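Local coordinates for protein deseasin MCP-01 (Pseudoalteromonas sp., PDB 3VV3) that degrades collagen as a serine protease of the subtilisin family, its catalytic domain carrying bound calcium ions, at residues Asp289-Thr292 against Leu293-Lys296. Residues are numbered along the deposited sequence; the frame is centred on the assembly and turned at random.
Sequences DLTT and LELK
Thr291 and Glu294 trade hydrogen bonds at the start of helix 292-301, each side chain taking the other's backbone N-H. OG1 of Thr291 accepts from Glu294 N at 3.0 Å, while Glu294 OE1 receives the N-H of Thr291 at 2.9 Å in a nearly straight bond (168°). The carboxylate is met on its anti side, with the donor 32° out of its plane. The threonine hydroxyl can turn toward the helix because chi1 (65°) sets it between its own backbone N and carbonyl carbon; the first torsion of Glu294, with CG beside the backbone N, brings CG to 3.1 Å from Thr291 OG1, and the extended chain beyond it carries OE1 back to Thr291 N. This reciprocal pair is a capping box with Thr291 as N-cap, a textbook way to occupy N-H groups that the first turn of a helix cannot bond internally. Ordinary helical bonding takes over at once, with Leu295 N giving to Thr291 O and Lys296 N to Thr292 O. A water donates to both Glu294 OE1 and Asp289 O, 2.7 Å from each, tying the carboxylate to the incoming loop as well. Next to the box, Leu290 CD1 and Leu295 CD1 approach to 4.3 Å, and both leucines rest on Val283 of helix 269-284. Farther out, Leu290 O accepts from Arg167 of strand 166-171, and Lys296 NZ reaches the carbonyls of Asp220 and Val222, where strand 222-228 of the parallel sheet begins.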
ATOM      1  N   ASP A 289      -1.387   0.928  35.630  1.00 14.50           N
ATOM      2  CA  ASP A 289      -2.599   0.535  36.351  1.00 12.90           C
ATOM      3  C   ASP A 289      -3.902   0.816  35.599  1.00 12.59           C
ATOM      4  O   ASP A 289      -4.984   0.493  36.083  1.00 18.11           O
ATOM      5  CB  ASP A 289      -2.629   1.186  37.744  1.00 13.49           C
ATOM      6  CG  ASP A 289      -1.483   0.720  38.623  1.00 24.79           C
ATOM      7  OD1 ASP A 289      -1.137  -0.480  38.562  1.00 25.65           O
ATOM      8  OD2 ASP A 289      -0.933   1.546  39.380  1.00 36.07           O
ATOM      9  N   LEU A 290      -3.802   1.400  34.413  1.00  8.84           N
ATOM     10  CA  LEU A 290      -4.988   1.681  33.615  1.00  8.51           C
ATOM     11  C   LEU A 290      -5.626   0.396  33.088  1.00  8.74           C
ATOM     12  O   LEU A 290      -4.926  -0.495  32.622  1.00 11.88           O
ATOM     13  CB  LEU A 290      -4.620   2.588  32.436  1.00  9.38           C
ATOM     14  CG  LEU A 290      -4.061   3.958  32.817  1.00 12.33           C
ATOM     15  CD1 LEU A 290      -3.443   4.673  31.617  1.00 11.08           C
ATOM     16  CD2 LEU A 290      -5.146   4.807  33.468  1.00 13.65           C
ATOM     17  N   THR A 291      -6.951   0.304  33.157  1.00  8.27           N
ATOM     18  CA  THR A 291      -7.647  -0.783  32.478  1.00  7.68           C
ATOM     19  C   THR A 291      -7.530  -0.513  30.984  1.00  9.55           C
ATOM     20  O   THR A 291      -7.202   0.598  30.577  1.00  7.00           O
ATOM     21  CB  THR A 291      -9.140  -0.832  32.831  1.00 11.18           C
ATOM     22  OG1 THR A 291      -9.784   0.347  32.340  1.00  9.51           O
ATOM     23  CG2 THR A 291      -9.349  -0.940  34.343  1.00 13.06           C
ATOM     24  N   THR A 292      -7.803  -1.522  30.169  1.00  7.86           N
ATOM     25  CA  THR A 292      -7.733  -1.355  28.720  1.00  9.18           C
ATOM     26  C   THR A 292      -8.669  -0.248  28.248  1.00  9.31           C
ATOM     27  O   THR A 292      -8.301   0.598  27.421  1.00  8.58           O
ATOM     28  CB  THR A 292      -8.100  -2.665  28.017  1.00  8.25           C
ATOM     29  OG1 THR A 292      -7.188  -3.683  28.428  1.00 10.89           O
ATOM     30  CG2 THR A 292      -8.028  -2.512  26.499  1.00  7.81           C
ATOM     31  N   LEU A 293      -9.888  -0.261  28.770  1.00  8.25           N
ATOM     32  CA  LEU A 293     -10.872   0.747  28.409  1.00 10.06           C
ATOM     33  C   LEU A 293     -10.438   2.150  28.851  1.00  7.93           C
ATOM     34  O   LEU A 293     -10.664   3.127  28.147  1.00  8.82           O
ATOM     35  CB  LEU A 293     -12.233   0.400  29.014  1.00 12.34           C
ATOM     36  CG  LEU A 293     -13.359   1.401  28.734  1.00 22.84           C
ATOM     37  CD1 LEU A 293     -13.586   1.558  27.233  1.00 24.51           C
ATOM     38  CD2 LEU A 293     -14.642   0.974  29.436  1.00 31.92           C
ATOM     39  N   GLU A 294      -9.830   2.256  30.027  1.00 10.79           N
ATOM     40  CA  GLU A 294      -9.324   3.551  30.482  1.00  7.78           C
ATOM     41  C   GLU A 294      -8.228   4.061  29.564  1.00  9.35           C
ATOM     42  O   GLU A 294      -8.187   5.248  29.226  1.00  8.58           O
ATOM     43  CB  GLU A 294      -8.803   3.462  31.923  1.00  9.92           C
ATOM     44  CG  GLU A 294      -9.901   3.419  32.966  1.00 12.23           C
ATOM     45  CD  GLU A 294      -9.381   3.122  34.362  1.00 17.48           C
ATOM     46  OE1 GLU A 294      -8.257   2.579  34.491  1.00 10.96           O
ATOM     47  OE2 GLU A 294     -10.111   3.428  35.329  1.00 20.51           O
ATOM     48  N   LEU A 295      -7.340   3.152  29.166  1.00  7.92           N
ATOM     49  CA  LEU A 295      -6.268   3.466  28.227  1.00  7.34           C
ATOM     50  C   LEU A 295      -6.833   3.976  26.901  1.00  8.13           C
ATOM     51  O   LEU A 295      -6.401   5.010  26.377  1.00  8.43           O
ATOM     52  CB  LEU A 295      -5.410   2.227  27.985  1.00  6.54           C
ATOM     53  CG  LEU A 295      -4.233   2.388  27.024  1.00  7.44           C
ATOM     54  CD1 LEU A 295      -3.331   3.531  27.470  1.00  8.30           C
ATOM     55  CD2 LEU A 295      -3.425   1.082  26.928  1.00  6.19           C
ATOM     56  N   LYS A 296      -7.796   3.240  26.362  1.00  6.20           N
ATOM     57  CA  LYS A 296      -8.417   3.601  25.099  1.00  6.52           C
ATOM     58  C   LYS A 296      -9.052   4.980  25.189  1.00  8.22           C
ATOM     59  O   LYS A 296      -8.817   5.832  24.333  1.00  8.42           O
ATOM     60  CB  LYS A 296      -9.473   2.569  24.703  1.00  8.28           C
ATOM     61  CG  LYS A 296     -10.326   3.001  23.502  1.00  7.24           C
ATOM     62  CD  LYS A 296     -11.285   1.890  23.081  1.00  6.65           C
ATOM     63  CE  LYS A 296     -12.351   2.394  22.109  1.00  6.45           C
ATOM     64  NZ  LYS A 296     -13.300   1.309  21.758  1.00  7.92           N
TER
HETATM   65  O   HOH W   1      -6.983   2.085  36.870  1.00 24.21           O